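Local atomic coordinates of TetR family Transcriptional regulator (Streptococcus agalactiae 2603V/R, PDB entry 3KKC), a protein that probably acts as a transcriptional regulator of the TetR family, binding DNA through an N-terminal helix-turn-helix domain. Residues A[90-95]-A[153-158]; A[33-38]-A[47-52]; A[78-83]-A[122-127]; A[142-147]-A[169-174]. All blocks are in the same frame, centred on the assembly; numbering follows the deposited sequence.

Contact 1. Residues A[90-95]-A[153-158]; sequences HFEQNQ and KWWLHQ. With NI (nickel (II) ion), chain E.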
# COMPACT_ATOMS: atom_id res chain seq x y z
N HIS A 90 16.91 -6.41 -11.52
CA HIS A 90 17.37 -6.45 -10.14
C HIS A 90 16.35 -6.95 -9.15
O HIS A 90 16.68 -7.63 -8.19
CB HIS A 90 17.87 -5.08 -9.71
CG HIS A 90 19.26 -4.80 -10.15
ND1 HIS A 90 20.31 -4.65 -9.27
CD2 HIS A 90 19.79 -4.71 -11.39
CE1 HIS A 90 21.42 -4.44 -9.95
NE2 HIS A 90 21.14 -4.48 -11.24
N PHE A 91 15.09 -6.63 -9.39
CA PHE A 91 14.07 -7.06 -8.45
C PHE A 91 13.86 -8.57 -8.50
O PHE A 91 13.68 -9.20 -7.45
CB PHE A 91 12.77 -6.22 -8.59
CG PHE A 91 12.83 -4.88 -7.88
CD1 PHE A 91 12.52 -4.77 -6.53
CD2 PHE A 91 13.23 -3.73 -8.55
CE1 PHE A 91 12.59 -3.54 -5.85
CE2 PHE A 91 13.29 -2.49 -7.89
CZ PHE A 91 12.98 -2.40 -6.53
N GLU A 92 13.94 -9.16 -9.69
CA GLU A 92 13.58 -10.58 -9.84
C GLU A 92 14.59 -11.56 -9.23
O GLU A 92 14.24 -12.70 -8.91
CB GLU A 92 13.22 -10.94 -11.30
CG GLU A 92 14.41 -11.04 -12.25
CD GLU A 92 14.08 -11.76 -13.57
OE1 GLU A 92 13.12 -12.56 -13.60
OE2 GLU A 92 14.80 -11.53 -14.57
N GLN A 93 15.84 -11.10 -9.08
CA GLN A 93 16.89 -11.88 -8.40
C GLN A 93 17.04 -11.42 -6.96
O GLN A 93 17.76 -12.05 -6.17
CB GLN A 93 18.26 -11.73 -9.09
CG GLN A 93 18.27 -11.13 -10.47
CD GLN A 93 17.90 -12.15 -11.52
OE1 GLN A 93 17.79 -13.34 -11.22
NE2 GLN A 93 17.71 -11.69 -12.76
N ASN A 94 16.38 -10.31 -6.63
CA ASN A 94 16.47 -9.74 -5.30
C ASN A 94 17.91 -9.30 -5.06
O ASN A 94 18.51 -9.57 -4.00
CB ASN A 94 16.02 -10.76 -4.26
CG ASN A 94 15.58 -10.11 -2.94
OD1 ASN A 94 15.38 -8.89 -2.86
ND2 ASN A 94 15.44 -10.94 -1.90
N GLN A 95 18.48 -8.66 -6.08
CA GLN A 95 19.81 -8.07 -5.98
C GLN A 95 19.93 -7.19 -4.74
O GLN A 95 19.39 -6.06 -4.70
CB GLN A 95 20.14 -7.25 -7.22
CG GLN A 95 19.84 -7.98 -8.51
CD GLN A 95 21.09 -8.25 -9.33
OE1 GLN A 95 22.20 -8.19 -8.80
NE2 GLN A 95 20.92 -8.55 -10.62
N LYS A 153 5.17 -4.97 -7.03
CA LYS A 153 4.94 -5.77 -5.82
C LYS A 153 4.20 -7.05 -6.13
O LYS A 153 4.54 -8.12 -5.63
CB LYS A 153 4.16 -5.00 -4.74
CG LYS A 153 4.98 -4.04 -3.90
CD LYS A 153 4.10 -2.95 -3.33
CE LYS A 153 3.99 -3.01 -1.80
NZ LYS A 153 2.56 -2.95 -1.35
N TRP A 154 3.16 -6.95 -6.94
CA TRP A 154 2.31 -8.10 -7.21
C TRP A 154 3.15 -9.21 -7.90
O TRP A 154 3.06 -10.40 -7.55
CB TRP A 154 1.08 -7.66 -8.05
CG TRP A 154 0.41 -8.80 -8.73
CD1 TRP A 154 -0.56 -9.60 -8.22
CD2 TRP A 154 0.70 -9.30 -10.06
NE1 TRP A 154 -0.91 -10.57 -9.14
CE2 TRP A 154 -0.15 -10.41 -10.28
CE3 TRP A 154 1.58 -8.92 -11.07
CZ2 TRP A 154 -0.14 -11.16 -11.49
CZ3 TRP A 154 1.60 -9.68 -12.30
CH2 TRP A 154 0.73 -10.78 -12.48
N TRP A 155 3.97 -8.78 -8.85
CA TRP A 155 4.82 -9.67 -9.64
C TRP A 155 5.82 -10.39 -8.73
O TRP A 155 6.06 -11.59 -8.87
CB TRP A 155 5.53 -8.82 -10.70
CG TRP A 155 6.51 -9.54 -11.59
CD1 TRP A 155 6.28 -10.63 -12.37
CD2 TRP A 155 7.88 -9.16 -11.82
NE1 TRP A 155 7.42 -10.97 -13.05
CE2 TRP A 155 8.41 -10.08 -12.74
CE3 TRP A 155 8.71 -8.14 -11.34
CZ2 TRP A 155 9.73 -10.01 -13.19
CZ3 TRP A 155 10.01 -8.07 -11.78
CH2 TRP A 155 10.52 -9.00 -12.70
N LEU A 156 6.39 -9.66 -7.78
CA LEU A 156 7.34 -10.23 -6.84
C LEU A 156 6.71 -11.26 -5.87
O LEU A 156 7.41 -12.18 -5.40
CB LEU A 156 8.08 -9.11 -6.07
CG LEU A 156 8.97 -8.21 -6.94
CD1 LEU A 156 9.42 -6.95 -6.21
CD2 LEU A 156 10.21 -8.94 -7.45
N HIS A 157 5.42 -11.13 -5.58
CA HIS A 157 4.73 -12.11 -4.73
C HIS A 157 4.40 -13.34 -5.54
O HIS A 157 3.99 -14.37 -5.00
CB HIS A 157 3.40 -11.58 -4.18
CG HIS A 157 3.53 -10.55 -3.11
ND1 HIS A 157 3.31 -9.21 -3.34
CD2 HIS A 157 3.82 -10.66 -1.79
CE1 HIS A 157 3.48 -8.54 -2.22
NE2 HIS A 157 3.78 -9.40 -1.26
N GLN A 158 4.53 -13.23 -6.86
CA GLN A 158 4.16 -14.32 -7.75
C GLN A 158 5.21 -15.43 -7.72
O GLN A 158 6.41 -15.16 -7.83
CB GLN A 158 3.97 -13.80 -9.17
CG GLN A 158 2.75 -12.90 -9.35
CD GLN A 158 1.44 -13.65 -9.19
OE1 GLN A 158 0.72 -13.45 -8.20
NE2 GLN A 158 1.11 -14.51 -10.17
NI NI E . 22.63 -3.93 -12.69
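Phe91 O accepts a hydrogen bond from Asn94 N at 3.0 Å, and a methyl of the opposing helix, Leu156 CD2, lies 3.5 Å from the same Phe91 oxygen. Asn94, with a positive phi, is the C-prime residue of a Schellman motif, in which Gln95 N turns back to His90 O. Helix 80-93 thus ends where Leu156 packs on its last turn.

The rest of the interface is apolar. The other methyl of Leu156, CD1, approaches Phe91 CD1 at 3.8 Å, so the two methyls of Leu156 divide between the backbone carbonyl and the ring of Phe91. Trp155 reaches the neighbouring position because its CG is trans to its own backbone N (chi1 177°); this sends the six-membered part of the indole out to Glu92, where Trp155 CH2 comes within 3.6 Å of Glu92 CB. The indole nitrogen is engaged elsewhere, by Met162 O, which should limit rotation of the ring.

On helix 80-93, His90 takes no part in this packing and binds nickel(II) through NE2, together with His70 and His86. Gln95 CD lies 3.7 Å above one face of the His90 ring, toward its rim.

The contact joins the C-terminal ends of helix 80-93 and helix 137-157 in the interior of the C-terminal region. Helix 98-103 adds Ile98 against Phe91 and Leu103 against Leu156, helix 164-175 covers Trp155 with Val164 and Leu167, and helix 57-71 brings Leu71 to Phe91.

Contact 2. Residues A[33-38]-A[47-52]; sequences ITVQDV and STFYSH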
# COMPACT_ATOMS: atom_id res chain seq x y z
N ILE A 33 15.30 -6.48 12.45
CA ILE A 33 16.69 -6.87 12.80
C ILE A 33 17.35 -5.95 13.83
O ILE A 33 17.02 -4.77 13.92
CB ILE A 33 17.66 -6.97 11.58
CG1 ILE A 33 18.39 -5.64 11.37
CG2 ILE A 33 16.96 -7.47 10.32
CD1 ILE A 33 19.16 -5.59 10.10
N THR A 34 18.30 -6.49 14.58
CA THR A 34 19.01 -5.74 15.62
C THR A 34 20.52 -5.84 15.45
O THR A 34 21.03 -6.86 15.01
CB THR A 34 18.67 -6.27 17.03
OG1 THR A 34 18.83 -7.70 17.04
CG2 THR A 34 17.24 -5.91 17.42
N VAL A 35 21.25 -4.78 15.82
CA VAL A 35 22.70 -4.73 15.65
C VAL A 35 23.45 -6.01 16.06
O VAL A 35 24.48 -6.35 15.48
CB VAL A 35 23.33 -3.52 16.39
CG1 VAL A 35 24.84 -3.65 16.44
CG2 VAL A 35 22.95 -2.22 15.69
N GLN A 36 22.92 -6.73 17.05
CA GLN A 36 23.54 -7.98 17.46
C GLN A 36 23.39 -9.06 16.40
O GLN A 36 24.26 -9.93 16.27
CB GLN A 36 23.00 -8.46 18.81
CG GLN A 36 23.29 -7.51 19.98
CD GLN A 36 24.77 -7.21 20.15
OE1 GLN A 36 25.14 -6.24 20.81
NE2 GLN A 36 25.62 -8.04 19.54
N ASP A 37 22.28 -9.02 15.67
CA ASP A 37 22.12 -9.90 14.52
C ASP A 37 23.26 -9.63 13.54
O ASP A 37 23.93 -10.56 13.08
CB ASP A 37 20.78 -9.67 13.81
CG ASP A 37 19.59 -9.76 14.74
OD1 ASP A 37 19.80 -9.87 15.96
OD2 ASP A 37 18.44 -9.72 14.24
N VAL A 38 23.47 -8.35 13.26
CA VAL A 38 24.42 -7.92 12.25
C VAL A 38 25.84 -8.37 12.57
O VAL A 38 26.59 -8.73 11.67
CB VAL A 38 24.38 -6.41 12.07
CG1 VAL A 38 25.48 -5.98 11.11
CG2 VAL A 38 23.03 -6.00 11.53
N SER A 47 32.15 -2.85 19.33
CA SER A 47 32.95 -1.63 19.37
C SER A 47 33.36 -1.14 17.98
O SER A 47 33.29 0.06 17.69
CB SER A 47 34.19 -1.83 20.25
OG SER A 47 35.08 -2.78 19.68
N THR A 48 33.79 -2.06 17.13
CA THR A 48 34.26 -1.71 15.80
C THR A 48 33.11 -1.34 14.83
O THR A 48 33.20 -0.37 14.08
CB THR A 48 35.18 -2.80 15.22
OG1 THR A 48 34.93 -4.04 15.90
CG2 THR A 48 36.64 -2.42 15.42
N PHE A 49 32.02 -2.11 14.86
CA PHE A 49 30.82 -1.74 14.12
C PHE A 49 30.57 -0.25 14.29
O PHE A 49 30.52 0.49 13.32
CB PHE A 49 29.59 -2.53 14.60
CG PHE A 49 28.27 -1.95 14.13
CD1 PHE A 49 27.90 -2.02 12.80
CD2 PHE A 49 27.41 -1.33 15.02
CE1 PHE A 49 26.68 -1.48 12.36
CE2 PHE A 49 26.20 -0.79 14.60
CZ PHE A 49 25.84 -0.87 13.26
N TYR A 50 30.43 0.18 15.54
CA TYR A 50 30.12 1.58 15.84
C TYR A 50 31.22 2.56 15.40
O TYR A 50 31.04 3.77 15.48
CB TYR A 50 29.79 1.78 17.33
CG TYR A 50 28.39 1.33 17.72
CD1 TYR A 50 27.26 1.97 17.21
CD2 TYR A 50 28.20 0.29 18.62
CE1 TYR A 50 25.99 1.56 17.58
CE2 TYR A 50 26.93 -0.12 18.99
CZ TYR A 50 25.82 0.52 18.47
OH TYR A 50 24.56 0.11 18.84
N SER A 51 32.35 2.03 14.94
CA SER A 51 33.42 2.87 14.41
C SER A 51 33.27 3.10 12.90
O SER A 51 34.03 3.85 12.29
CB SER A 51 34.78 2.22 14.65
OG SER A 51 35.10 1.40 13.54
N HIS A 52 32.28 2.42 12.31
CA HIS A 52 31.99 2.57 10.88
C HIS A 52 30.58 3.10 10.63
O HIS A 52 30.33 3.77 9.62
CB HIS A 52 32.14 1.24 10.16
CG HIS A 52 33.56 0.82 9.97
ND1 HIS A 52 34.05 -0.38 10.44
CD2 HIS A 52 34.59 1.44 9.36
CE1 HIS A 52 35.33 -0.48 10.12
NE2 HIS A 52 35.68 0.61 9.46
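Val35 and Phe49 are turned toward each other by similar first torsions: CG1 of Val35 is trans to its amide nitrogen (chi1 168°), and so is CG of Phe49 (chi1 165°). Both methyls of Val35 thereby rest on the same run of three phenyl carbons, CG1 at CD2 and CE2, CG2 at CE2 and CZ. Val35 CG1 lies 3.7 Å from Phe49 CE2, while Val35 CG2 touches the same carbon and extends along to Phe49 CZ at 4.0 Å. The two side chains cross at a slant.

Tyr50 completes the cluster. Its ring folds back over the preceding side chain, with Phe49 CD2 3.8 Å above the centre of one face of the Tyr50 ring, and its hydroxyl comes near the valine, 4.2 Å separating Tyr50 OH from Val35 CG2. CD2 of Phe49 is thus shared, touching Val35 CG1 and lying over the Tyr50 ring.

Polar bonds lie at the start of helix 35-42 and in the turn after Phe49. Thr34 occupies the N-cap position, but there its OG1 bonds to Asp37 OD1 at 2.6 Å, arriving from above the carboxylate plane; the Thr34 amide makes a weak bond to the other oxygen, OD2. Beyond Phe49, Thr48 O accepts from both Ser51 N and Ser51 OG, the latter at 2.7 Å.

These segments belong to the predicted helix-turn-helix, and the hydrophobic pair sets helix 35-42 against the short helix 46-49, which in the family would be the recognition helix. Helix 4-24 backs the unit: its Ile17 packs on Val38, Phe21 on Ile33, Leu24 on Asp37 and Lys14 on His52.

Contact 3. Residues A[78-83]-A[122-127]; sequences VTFEEY and YPRLRE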
# COMPACT_ATOMS: atom_id res chain seq x y z
N VAL A 78 20.93 3.81 -22.99
CA VAL A 78 19.98 2.79 -23.40
C VAL A 78 18.64 3.44 -23.74
O VAL A 78 18.46 4.64 -23.55
CB VAL A 78 19.79 1.73 -22.30
CG1 VAL A 78 21.08 0.92 -22.10
CG2 VAL A 78 19.34 2.39 -20.98
N THR A 79 17.71 2.65 -24.27
CA THR A 79 16.37 3.15 -24.50
C THR A 79 15.66 3.21 -23.17
O THR A 79 16.06 2.55 -22.21
CB THR A 79 15.57 2.22 -25.43
OG1 THR A 79 15.13 1.07 -24.69
CG2 THR A 79 16.43 1.77 -26.59
N PHE A 80 14.60 4.01 -23.11
CA PHE A 80 13.80 4.09 -21.90
C PHE A 80 13.47 2.72 -21.33
O PHE A 80 13.65 2.50 -20.14
CB PHE A 80 12.51 4.88 -22.14
CG PHE A 80 11.64 4.99 -20.91
CD1 PHE A 80 12.09 5.64 -19.77
CD2 PHE A 80 10.37 4.42 -20.89
CE1 PHE A 80 11.29 5.73 -18.64
CE2 PHE A 80 9.56 4.51 -19.76
CZ PHE A 80 10.02 5.17 -18.64
N GLU A 81 12.99 1.80 -22.17
CA GLU A 81 12.53 0.49 -21.68
C GLU A 81 13.62 -0.54 -21.42
O GLU A 81 13.38 -1.51 -20.69
CB GLU A 81 11.45 -0.10 -22.60
CG GLU A 81 11.79 -0.04 -24.08
CD GLU A 81 10.90 0.94 -24.82
OE1 GLU A 81 11.44 1.84 -25.52
OE2 GLU A 81 9.67 0.82 -24.69
N GLU A 82 14.81 -0.35 -22.00
CA GLU A 82 15.98 -1.12 -21.55
C GLU A 82 16.26 -0.77 -20.08
O GLU A 82 16.53 -1.63 -19.24
CB GLU A 82 17.21 -0.81 -22.42
CG GLU A 82 17.18 -1.45 -23.80
CD GLU A 82 18.47 -1.22 -24.61
OE1 GLU A 82 18.54 -1.69 -25.78
OE2 GLU A 82 19.41 -0.59 -24.10
N TYR A 83 16.18 0.53 -19.79
CA TYR A 83 16.32 1.09 -18.46
C TYR A 83 15.29 0.51 -17.46
O TYR A 83 15.63 0.12 -16.34
CB TYR A 83 16.15 2.59 -18.63
CG TYR A 83 16.38 3.49 -17.44
CD1 TYR A 83 17.62 4.06 -17.20
CD2 TYR A 83 15.32 3.82 -16.59
CE1 TYR A 83 17.81 4.91 -16.13
CE2 TYR A 83 15.49 4.69 -15.52
CZ TYR A 83 16.74 5.23 -15.29
OH TYR A 83 16.92 6.08 -14.22
N TYR A 122 9.25 8.65 -14.03
CA TYR A 122 8.00 9.29 -14.39
C TYR A 122 8.08 10.24 -15.59
O TYR A 122 7.27 10.13 -16.51
CB TYR A 122 7.40 10.03 -13.20
CG TYR A 122 6.18 10.79 -13.62
CD1 TYR A 122 5.03 10.11 -14.01
CD2 TYR A 122 6.18 12.17 -13.64
CE1 TYR A 122 3.91 10.79 -14.42
CE2 TYR A 122 5.05 12.87 -14.04
CZ TYR A 122 3.92 12.17 -14.43
OH TYR A 122 2.80 12.86 -14.83
N PRO A 123 9.03 11.20 -15.56
CA PRO A 123 9.08 12.17 -16.66
C PRO A 123 9.14 11.53 -18.04
O PRO A 123 8.42 11.97 -18.93
CB PRO A 123 10.34 12.97 -16.35
CG PRO A 123 10.46 12.91 -14.86
CD PRO A 123 10.02 11.50 -14.52
N ARG A 124 9.96 10.51 -18.22
CA ARG A 124 9.96 9.81 -19.50
C ARG A 124 8.66 9.04 -19.74
O ARG A 124 8.10 9.07 -20.83
CB ARG A 124 11.20 8.93 -19.66
CG ARG A 124 12.33 9.63 -20.42
CD ARG A 124 13.64 8.85 -20.45
NE ARG A 124 13.70 7.84 -21.52
CZ ARG A 124 13.69 8.11 -22.83
NH1 ARG A 124 13.58 9.37 -23.27
NH2 ARG A 124 13.76 7.12 -23.71
N LEU A 125 8.17 8.36 -18.72
CA LEU A 125 6.94 7.58 -18.83
C LEU A 125 5.80 8.47 -19.33
O LEU A 125 4.95 8.04 -20.12
CB LEU A 125 6.56 7.01 -17.46
CG LEU A 125 5.40 6.03 -17.50
CD1 LEU A 125 5.68 4.95 -18.55
CD2 LEU A 125 5.14 5.43 -16.13
N ARG A 126 5.80 9.71 -18.85
CA ARG A 126 4.75 10.67 -19.17
C ARG A 126 4.82 11.05 -20.64
O ARG A 126 3.89 10.82 -21.40
CB ARG A 126 4.94 11.94 -18.33
CG ARG A 126 3.67 12.60 -17.88
CD ARG A 126 2.62 12.52 -18.93
NE ARG A 126 1.97 13.81 -19.15
CZ ARG A 126 1.45 14.19 -20.32
NH1 ARG A 126 1.50 13.38 -21.37
NH2 ARG A 126 0.88 15.38 -20.43
N GLU A 127 5.96 11.63 -21.02
CA GLU A 127 6.14 12.25 -22.31
C GLU A 127 6.03 11.21 -23.42
O GLU A 127 5.65 11.53 -24.54
CB GLU A 127 7.49 12.98 -22.33
CG GLU A 127 8.21 13.03 -23.68
CD GLU A 127 9.72 13.21 -23.53
OE1 GLU A 127 10.25 14.25 -23.98
OE2 GLU A 127 10.39 12.30 -22.97
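Phe80, by far the most covered residue here, projects from the first turn of helix 80-93 against helix 107-129. With CG trans to the backbone N (chi1 180°), its ring reaches along the surface of the opposing helix, where Arg124 and Leu125 receive it. The CB of Arg124 lies 3.4 Å from both Phe80 CD1 and Phe80 CE1. Ring and guanidinium planes are 72° apart, so the two groups do not stack. The arginine chain bends at chi3 (84°), bringing NH2 to the root of the Phe80 side chain, with Phe80 N in the guanidinium plane at its edge; the 3.0 Å modelled between Arg124 NH2 and Phe80 CB is tight and its detail doubtful. Phe80 N and Arg124 NH2 are both donors and form no bond. NH1 instead forms a salt bridge with Glu128, one turn on.

The contact joins two helices of the C-terminal region at the start of helix 80-93. Thr79 is the N-cap of this helix: its OG1 accepts from Glu82 N at 3.1 Å. Farther along the ring, Phe80 CZ touches Leu125 N at 3.7 Å and Leu125 CB at 4.1 Å. Leu125 also reaches Leu144 of helix 137-157 and both Tyr171 and Leu172 of helix 164-175.

Contact 4. Residues A[142-147]-A[169-174]; sequences QFLLSS and KYYLTM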
# COMPACT_ATOMS: atom_id res chain seq x y z
N GLN A 142 -0.07 10.43 -10.26
CA GLN A 142 -0.44 9.48 -9.20
C GLN A 142 -0.88 8.09 -9.71
O GLN A 142 -0.51 7.06 -9.15
CB GLN A 142 -1.54 10.09 -8.32
CG GLN A 142 -2.34 9.08 -7.49
CD GLN A 142 -3.48 8.43 -8.26
OE1 GLN A 142 -4.14 9.08 -9.06
NE2 GLN A 142 -3.71 7.14 -8.02
N PHE A 143 -1.66 8.04 -10.77
CA PHE A 143 -2.08 6.74 -11.28
C PHE A 143 -0.90 5.93 -11.83
O PHE A 143 -0.87 4.70 -11.75
CB PHE A 143 -3.13 6.95 -12.36
CG PHE A 143 -3.79 5.68 -12.85
CD1 PHE A 143 -5.06 5.32 -12.39
CD2 PHE A 143 -3.18 4.88 -13.80
CE1 PHE A 143 -5.69 4.16 -12.86
CE2 PHE A 143 -3.79 3.72 -14.29
CZ PHE A 143 -5.04 3.36 -13.82
N LEU A 144 0.06 6.63 -12.41
CA LEU A 144 1.13 5.99 -13.17
C LEU A 144 2.19 5.42 -12.21
O LEU A 144 2.55 4.23 -12.30
CB LEU A 144 1.77 7.01 -14.11
CG LEU A 144 1.60 6.96 -15.63
CD1 LEU A 144 0.62 5.91 -16.06
CD2 LEU A 144 1.19 8.32 -16.12
N LEU A 145 2.67 6.27 -11.31
CA LEU A 145 3.69 5.89 -10.35
C LEU A 145 3.18 4.79 -9.46
O LEU A 145 3.86 3.80 -9.24
CB LEU A 145 4.09 7.10 -9.50
CG LEU A 145 5.51 7.60 -9.74
CD1 LEU A 145 6.02 7.13 -11.07
CD2 LEU A 145 5.56 9.11 -9.66
N SER A 146 1.97 4.97 -8.95
CA SER A 146 1.42 3.99 -8.02
C SER A 146 1.09 2.66 -8.70
O SER A 146 1.23 1.60 -8.08
CB SER A 146 0.18 4.55 -7.32
OG SER A 146 -0.80 3.53 -7.21
N SER A 147 0.64 2.70 -9.95
CA SER A 147 0.35 1.44 -10.63
C SER A 147 1.66 0.73 -11.06
O SER A 147 1.71 -0.49 -11.23
CB SER A 147 -0.54 1.68 -11.84
OG SER A 147 0.26 2.13 -12.92
N LYS A 169 5.83 -5.14 -20.68
CA LYS A 169 4.95 -5.04 -21.82
C LYS A 169 3.50 -4.83 -21.37
O LYS A 169 2.86 -3.83 -21.71
CB LYS A 169 5.07 -6.32 -22.66
CG LYS A 169 3.96 -6.56 -23.67
CD LYS A 169 3.99 -7.99 -24.21
CE LYS A 169 3.00 -8.17 -25.35
NZ LYS A 169 2.84 -9.61 -25.73
N TYR A 170 3.00 -5.81 -20.63
CA TYR A 170 1.63 -5.78 -20.13
C TYR A 170 1.36 -4.53 -19.29
O TYR A 170 0.23 -4.05 -19.22
CB TYR A 170 1.32 -7.05 -19.35
CG TYR A 170 1.36 -8.27 -20.23
CD1 TYR A 170 0.74 -8.25 -21.48
CD2 TYR A 170 2.01 -9.43 -19.84
CE1 TYR A 170 0.77 -9.37 -22.31
CE2 TYR A 170 2.05 -10.56 -20.67
CZ TYR A 170 1.43 -10.52 -21.91
OH TYR A 170 1.44 -11.62 -22.76
N TYR A 171 2.39 -3.96 -18.69
CA TYR A 171 2.18 -2.74 -17.95
C TYR A 171 2.07 -1.54 -18.89
O TYR A 171 1.17 -0.70 -18.74
CB TYR A 171 3.29 -2.53 -16.92
CG TYR A 171 3.25 -1.15 -16.33
CD1 TYR A 171 2.38 -0.83 -15.31
CD2 TYR A 171 4.06 -0.14 -16.83
CE1 TYR A 171 2.32 0.46 -14.79
CE2 TYR A 171 4.02 1.14 -16.32
CZ TYR A 171 3.15 1.43 -15.30
OH TYR A 171 3.14 2.72 -14.81
N LEU A 172 2.99 -1.45 -19.84
CA LEU A 172 3.02 -0.32 -20.77
C LEU A 172 1.76 -0.26 -21.64
O LEU A 172 1.26 0.82 -21.94
CB LEU A 172 4.28 -0.41 -21.63
CG LEU A 172 5.41 0.60 -21.39
CD1 LEU A 172 5.27 1.46 -20.10
CD2 LEU A 172 6.78 -0.08 -21.46
N THR A 173 1.25 -1.42 -22.04
CA THR A 173 0.03 -1.43 -22.83
C THR A 173 -1.16 -1.03 -21.95
O THR A 173 -2.07 -0.33 -22.40
CB THR A 173 -0.21 -2.80 -23.55
OG1 THR A 173 -0.28 -3.84 -22.58
CG2 THR A 173 0.92 -3.11 -24.53
N MSE A 174 -1.13 -1.45 -20.69
CA MSE A 174 -2.20 -1.10 -19.75
C MSE A 174 -2.32 0.39 -19.50
O MSE A 174 -3.42 0.89 -19.29
CB MSE A 174 -2.04 -1.83 -18.42
CG MSE A 174 -2.71 -3.18 -18.38
SE MSE A 174 -4.51 -3.07 -19.11
CE MSE A 174 -5.34 -1.96 -17.72
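One hydrogen bond links the segments: Tyr171 OH donates to Leu144 O at 3.0 Å, with a C=O...O angle of 127° and the hydroxyl tilted 33° from the carbonyl plane. The phenol gets there because CG is trans to the tyrosine's own amide nitrogen (chi1 169°), which aims the long side chain at helix 137-157. A buried hydroxyl is thereby satisfied by a main-chain oxygen within a helix.

Van der Waals contact accompanies this bond. Ser147 OG sits in the plane of the Tyr171 ring, at its edge, 3.2 Å from Tyr171 CE1, a close approach that brings a polar oxygen to an aromatic C-H carbon. Ser147 O, out of the ring plane, is 3.7 Å from Tyr171 CE1. Leu144 contributes more distantly, with its CD1 4.3 Å from Tyr171 OH. The ring edge and hydroxyl thus meet Leu144 and Ser147, three residues apart on one turn of helix 137-157.

Both helices also touch the second subunit, as in the helical dimer interfaces of TetR regulators: Phe143 packs on Met174 of the second subunit, and Met174, present as selenomethionine, on its Phe143. Within the chain, Val175 extends the contact to Leu144 and Ser147, and helix 107-129 adds Leu125 against Tyr171 and Tyr129 against Leu172.

Contact 2 comes first along the chain and stands apart in the N-terminal helix-turn-helix, its centre about 28 Å from that of contact 1 and about 40 Å from that of contact 4. The other three lie in the C-terminal region, where the segments of contact 1 alternate with those of contacts 3 and 4, while contact 3 closes before contact 4 opens. Contacts 1 and 3 share helix 80-93, at its end and start; contacts 1 and 4 share helix 137-157. Contacts 3 and 4 touch directly through Leu125. Contact 1, with a nickel ligand, lies between the predicted DNA-binding end and contacts 3 and 4; it and contact 4 reach the second subunit.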